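Uncharacterized protein (PDB 4ZKQ) binds chemokines and probably acts as a secreted decoy receptor by which a rodent gammaherpesvirus evades its host's immune signalling. Local coordinates at residues T80-W94 and Q133-E145. Sequence-based numbering, arbitrary orientation.
Sequences TCPACLGRAVLVGKW and QRLFFAKFLGTEE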
loop_
_atom_site.group_PDB
_atom_site.type_symbol
_atom_site.label_atom_id
_atom_site.label_comp_id
_atom_site.label_asym_id
_atom_site.label_seq_id
_atom_site.Cartn_x
_atom_site.Cartn_y
_atom_site.Cartn_z
ATOM N N THR A 80 5.245 3.700 0.990
ATOM C CA THR A 80 5.358 5.022 0.382
ATOM C C THR A 80 5.309 6.054 1.494
ATOM O O THR A 80 6.284 6.754 1.736
ATOM C CB THR A 80 4.259 5.310 -0.658
ATOM O OG1 THR A 80 4.360 4.378 -1.741
ATOM C CG2 THR A 80 4.428 6.725 -1.220
ATOM N N CYS A 81 4.163 6.142 2.158
ATOM C CA CYS A 81 3.967 7.053 3.281
ATOM C C CYS A 81 3.344 6.310 4.467
ATOM O O CYS A 81 2.125 6.249 4.587
ATOM C CB CYS A 81 3.069 8.222 2.883
ATOM S SG CYS A 81 2.860 9.424 4.221
ATOM N N PRO A 82 4.182 5.750 5.348
ATOM C CA PRO A 82 3.692 4.906 6.447
ATOM C C PRO A 82 2.616 5.549 7.324
ATOM O O PRO A 82 1.700 4.839 7.746
ATOM C CB PRO A 82 4.959 4.636 7.260
ATOM C CG PRO A 82 6.059 4.676 6.242
ATOM C CD PRO A 82 5.655 5.747 5.267
ATOM N N ALA A 83 2.702 6.853 7.570
ATOM C CA ALA A 83 1.798 7.514 8.512
ATOM C C ALA A 83 0.576 8.137 7.838
ATOM O O ALA A 83 -0.384 8.493 8.518
ATOM C CB ALA A 83 2.555 8.578 9.293
ATOM N N CYS A 84 0.609 8.263 6.511
ATOM C CA CYS A 84 -0.502 8.859 5.759
ATOM C C CYS A 84 -1.786 8.045 5.912
ATOM O O CYS A 84 -1.764 6.822 5.817
ATOM C CB CYS A 84 -0.155 8.976 4.278
ATOM S SG CYS A 84 1.051 10.277 3.852
ATOM N N LEU A 85 -2.902 8.726 6.146
ATOM C CA LEU A 85 -4.199 8.061 6.184
ATOM C C LEU A 85 -4.729 7.823 4.778
ATOM O O LEU A 85 -4.517 8.630 3.878
ATOM C CB LEU A 85 -5.211 8.888 6.972
ATOM C CG LEU A 85 -5.031 8.899 8.488
ATOM C CD1 LEU A 85 -6.040 9.848 9.107
ATOM C CD2 LEU A 85 -5.186 7.502 9.061
ATOM N N GLY A 86 -5.434 6.712 4.610
ATOM C CA GLY A 86 -6.070 6.389 3.350
ATOM C C GLY A 86 -7.350 5.625 3.601
ATOM O O GLY A 86 -7.615 5.212 4.726
ATOM N N ARG A 87 -8.147 5.448 2.553
ATOM C CA ARG A 87 -9.364 4.653 2.636
ATOM C C ARG A 87 -9.200 3.394 1.807
ATOM O O ARG A 87 -8.810 3.457 0.642
ATOM C CB ARG A 87 -10.572 5.462 2.156
ATOM C CG ARG A 87 -10.770 6.742 2.965
ATOM C CD ARG A 87 -12.042 7.493 2.605
ATOM N NE ARG A 87 -12.152 8.729 3.380
ATOM C CZ ARG A 87 -12.630 8.800 4.619
ATOM N NH1 ARG A 87 -13.059 7.706 5.238
ATOM N NH2 ARG A 87 -12.680 9.971 5.244
ATOM N N ALA A 88 -9.473 2.252 2.423
ATOM C CA ALA A 88 -9.363 0.972 1.741
ATOM C C ALA A 88 -10.735 0.352 1.541
ATOM O O ALA A 88 -11.597 0.446 2.409
ATOM C CB ALA A 88 -8.471 0.026 2.525
ATOM N N VAL A 89 -10.932 -0.266 0.384
ATOM C CA VAL A 89 -12.068 -1.144 0.174
ATOM C C VAL A 89 -11.567 -2.543 -0.157
ATOM O O VAL A 89 -10.829 -2.748 -1.130
ATOM C CB VAL A 89 -12.999 -0.647 -0.951
ATOM C CG1 VAL A 89 -14.179 -1.591 -1.119
ATOM C CG2 VAL A 89 -13.501 0.766 -0.647
ATOM N N LEU A 90 -11.967 -3.485 0.688
ATOM C CA LEU A 90 -11.770 -4.913 0.470
ATOM C C LEU A 90 -12.945 -5.470 -0.325
ATOM O O LEU A 90 -14.095 -5.266 0.047
ATOM C CB LEU A 90 -11.639 -5.633 1.820
ATOM C CG LEU A 90 -11.746 -7.162 1.838
ATOM C CD1 LEU A 90 -10.511 -7.796 1.222
ATOM C CD2 LEU A 90 -11.966 -7.681 3.262
ATOM N N VAL A 91 -12.659 -6.158 -1.424
ATOM C CA VAL A 91 -13.695 -6.817 -2.215
ATOM C C VAL A 91 -13.277 -8.247 -2.511
ATOM O O VAL A 91 -12.266 -8.475 -3.173
ATOM C CB VAL A 91 -13.958 -6.092 -3.538
ATOM C CG1 VAL A 91 -15.108 -6.751 -4.301
ATOM C CG2 VAL A 91 -14.233 -4.632 -3.288
ATOM N N GLY A 92 -14.055 -9.204 -2.019
ATOM C CA GLY A 92 -13.714 -10.607 -2.158
ATOM C C GLY A 92 -14.754 -11.370 -2.938
ATOM O O GLY A 92 -15.937 -11.026 -2.919
ATOM N N LYS A 93 -14.302 -12.400 -3.639
ATOM C CA LYS A 93 -15.200 -13.269 -4.381
ATOM C C LYS A 93 -15.541 -14.494 -3.546
ATOM O O LYS A 93 -14.651 -15.193 -3.065
ATOM C CB LYS A 93 -14.581 -13.690 -5.711
ATOM C CG LYS A 93 -15.424 -14.714 -6.441
ATOM C CD LYS A 93 -15.315 -14.573 -7.940
ATOM C CE LYS A 93 -16.140 -15.633 -8.642
ATOM N NZ LYS A 93 -15.657 -17.005 -8.323
ATOM N N TRP A 94 -16.840 -14.734 -3.382
ATOM C CA TRP A 94 -17.349 -15.826 -2.560
ATOM C C TRP A 94 -17.968 -16.901 -3.445
ATOM O O TRP A 94 -18.900 -16.630 -4.193
ATOM C CB TRP A 94 -18.387 -15.305 -1.563
ATOM C CG TRP A 94 -18.925 -16.353 -0.638
ATOM C CD1 TRP A 94 -20.078 -17.070 -0.790
ATOM C CD2 TRP A 94 -18.332 -16.801 0.588
ATOM N NE1 TRP A 94 -20.239 -17.936 0.267
ATOM C CE2 TRP A 94 -19.181 -17.790 1.125
ATOM C CE3 TRP A 94 -17.169 -16.461 1.283
ATOM C CZ2 TRP A 94 -18.900 -18.443 2.324
ATOM C CZ3 TRP A 94 -16.892 -17.108 2.474
ATOM C CH2 TRP A 94 -17.755 -18.090 2.982
ATOM N N GLN A 133 -21.761 -13.158 -10.163
ATOM C CA GLN A 133 -20.725 -13.306 -9.148
ATOM C C GLN A 133 -21.207 -12.825 -7.793
ATOM O O GLN A 133 -21.855 -11.788 -7.684
ATOM C CB GLN A 133 -19.469 -12.536 -9.543
ATOM C CG GLN A 133 -18.848 -12.993 -10.848
ATOM C CD GLN A 133 -17.538 -12.290 -11.136
ATOM O OE1 GLN A 133 -17.381 -11.105 -10.838
ATOM N NE2 GLN A 133 -16.585 -13.019 -11.708
ATOM N N ARG A 134 -20.885 -13.601 -6.767
ATOM C CA ARG A 134 -21.171 -13.233 -5.393
ATOM C C ARG A 134 -19.925 -12.595 -4.779
ATOM O O ARG A 134 -18.875 -13.235 -4.687
ATOM C CB ARG A 134 -21.602 -14.465 -4.600
ATOM C CG ARG A 134 -22.253 -14.169 -3.270
ATOM C CD ARG A 134 -23.638 -13.556 -3.448
ATOM N NE ARG A 134 -24.324 -13.441 -2.167
ATOM C CZ ARG A 134 -25.283 -12.565 -1.888
ATOM N NH1 ARG A 134 -25.692 -11.695 -2.803
ATOM N NH2 ARG A 134 -25.833 -12.562 -0.683
ATOM N N LEU A 135 -20.044 -11.332 -4.375
ATOM C CA LEU A 135 -18.929 -10.602 -3.778
ATOM C C LEU A 135 -19.252 -10.140 -2.365
ATOM O O LEU A 135 -20.412 -9.883 -2.045
ATOM C CB LEU A 135 -18.574 -9.379 -4.621
ATOM C CG LEU A 135 -18.236 -9.604 -6.094
ATOM C CD1 LEU A 135 -17.995 -8.273 -6.780
ATOM C CD2 LEU A 135 -17.033 -10.507 -6.243
ATOM N N PHE A 136 -18.221 -10.018 -1.531
ATOM C CA PHE A 136 -18.372 -9.363 -0.236
ATOM C C PHE A 136 -17.422 -8.169 -0.167
ATOM O O PHE A 136 -16.384 -8.157 -0.827
ATOM C CB PHE A 136 -18.117 -10.338 0.922
ATOM C CG PHE A 136 -16.724 -10.924 0.960
ATOM C CD1 PHE A 136 -15.696 -10.277 1.629
ATOM C CD2 PHE A 136 -16.460 -12.150 0.367
ATOM C CE1 PHE A 136 -14.425 -10.826 1.679
ATOM C CE2 PHE A 136 -15.191 -12.702 0.404
ATOM C CZ PHE A 136 -14.175 -12.044 1.068
ATOM N N PHE A 137 -17.783 -7.154 0.610
ATOM C CA PHE A 137 -16.903 -5.999 0.753
ATOM C C PHE A 137 -16.991 -5.300 2.101
ATOM O O PHE A 137 -17.948 -5.478 2.861
ATOM C CB PHE A 137 -17.182 -4.986 -0.369
ATOM C CG PHE A 137 -18.526 -4.313 -0.271
ATOM C CD1 PHE A 137 -19.639 -4.872 -0.873
ATOM C CD2 PHE A 137 -18.670 -3.108 0.405
ATOM C CE1 PHE A 137 -20.878 -4.251 -0.791
ATOM C CE2 PHE A 137 -19.911 -2.481 0.489
ATOM C CZ PHE A 137 -21.011 -3.061 -0.113
ATOM N N ALA A 138 -15.954 -4.522 2.397
ATOM C CA ALA A 138 -15.895 -3.718 3.613
ATOM C C ALA A 138 -14.974 -2.545 3.374
ATOM O O ALA A 138 -13.995 -2.657 2.637
ATOM C CB ALA A 138 -15.411 -4.535 4.790
ATOM N N LYS A 139 -15.290 -1.425 4.012
ATOM C CA LYS A 139 -14.504 -0.209 3.874
ATOM C C LYS A 139 -13.762 0.093 5.167
ATOM O O LYS A 139 -14.323 -0.040 6.254
ATOM C CB LYS A 139 -15.418 0.955 3.485
ATOM C CG LYS A 139 -14.700 2.261 3.268
ATOM C CD LYS A 139 -15.647 3.278 2.649
ATOM C CE LYS A 139 -15.061 4.675 2.672
ATOM N NZ LYS A 139 -16.090 5.694 2.347
ATOM N N PHE A 140 -12.498 0.490 5.039
ATOM C CA PHE A 140 -11.642 0.762 6.193
ATOM C C PHE A 140 -11.008 2.131 6.061
ATOM O O PHE A 140 -10.884 2.663 4.963
ATOM C CB PHE A 140 -10.535 -0.290 6.330
ATOM C CG PHE A 140 -11.036 -1.701 6.337
ATOM C CD1 PHE A 140 -11.863 -2.142 7.354
ATOM C CD2 PHE A 140 -10.672 -2.593 5.337
ATOM C CE1 PHE A 140 -12.336 -3.438 7.371
ATOM C CE2 PHE A 140 -11.142 -3.897 5.353
ATOM C CZ PHE A 140 -11.971 -4.320 6.375
ATOM N N LEU A 141 -10.579 2.678 7.190
ATOM C CA LEU A 141 -9.846 3.931 7.219
ATOM C C LEU A 141 -8.646 3.733 8.118
ATOM O O LEU A 141 -8.797 3.395 9.282
ATOM C CB LEU A 141 -10.727 5.063 7.735
ATOM C CG LEU A 141 -10.052 6.394 8.060
ATOM C CD1 LEU A 141 -9.494 7.050 6.819
ATOM C CD2 LEU A 141 -11.064 7.306 8.731
ATOM N N GLY A 142 -7.454 3.932 7.580
ATOM C CA GLY A 142 -6.257 3.707 8.364
ATOM C C GLY A 142 -5.019 4.131 7.620
ATOM O O GLY A 142 -5.101 4.660 6.513
ATOM N N THR A 143 -3.864 3.893 8.227
ATOM C CA THR A 143 -2.603 4.235 7.594
ATOM C C THR A 143 -2.200 3.131 6.645
ATOM O O THR A 143 -2.837 2.077 6.604
ATOM C CB THR A 143 -1.481 4.443 8.620
ATOM O OG1 THR A 143 -1.140 3.179 9.206
ATOM C CG2 THR A 143 -1.907 5.416 9.694
ATOM N N GLU A 144 -1.129 3.372 5.891
ATOM C CA GLU A 144 -0.572 2.378 4.975
ATOM C C GLU A 144 -0.235 1.045 5.606
ATOM O O GLU A 144 -0.269 0.013 4.934
ATOM C CB GLU A 144 0.715 2.889 4.343
ATOM C CG GLU A 144 0.544 3.892 3.247
ATOM C CD GLU A 144 1.841 4.111 2.507
ATOM O OE1 GLU A 144 2.872 3.518 2.905
ATOM O OE2 GLU A 144 1.830 4.883 1.533
ATOM N N GLU A 145 0.139 1.081 6.880
ATOM C CA GLU A 145 0.618 -0.102 7.583
ATOM C C GLU A 145 -0.517 -0.968 8.124
ATOM O O GLU A 145 -0.281 -2.043 8.679
ATOM C CB GLU A 145 1.536 0.325 8.732
ATOM C CG GLU A 145 2.492 1.449 8.355
ATOM C CD GLU A 145 3.657 1.568 9.313
ATOM O OE1 GLU A 145 3.620 2.459 10.187
ATOM O OE2 GLU A 145 4.607 0.767 9.190
HETATM O O HOH W 1 1.100 3.870 10.492
HETATM O O HOH W 2 -12.676 4.930 4.879
HETATM O O HOH W 3 -19.428 -15.664 -6.761
#
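Phe136 lays its ring across Gly92 of the neighbouring antiparallel strand. CG sits between the backbone N and the carbonyl carbon (chi1 62°), which swings the ring over the partner strand. Gly92 CA lies 3.7 Å from the centroid of the Phe136 ring, 19° off its normal, a CH-pi contact. With no side chain at Gly92, the backbone forms a hollow that the flat ring fills. Leu90 CD2 and Trp94 CB close in at the ring edge. Further along the same side of the sheet, Leu90 CB meets Phe140 CE2 at 4.0 Å, and Ala88 fits beside the base of Phe140. On the side of Val91 and Leu135, Leu135 CD1 packs on Val91 CG1 at 4.1 Å, and Val91 CG2 meets Phe137 CB. Near the surface, Leu141 CD1 lies over one face of the Arg87 guanidinium, while water 2 links Arg87 NH1 to Phe140 O. Beyond the strands, the extended Glu144 side chain reaches into the loop before strand 85-94. Glu144 OE1 accepts a hydrogen bond from Thr80 N at 3.1 Å through its syn lone pair. Glu144 OE2 accepts one from Cys81 N at 2.7 Å, met from above the carboxylate plane. The Cys81-Cys84 disulfide closes the turn beside it. Paired backbone bonds from Gly86-Gly142 to Gly92-Phe136 make this a regular antiparallel pair, inside the mixed sheet between strands 161-169 and 117-125.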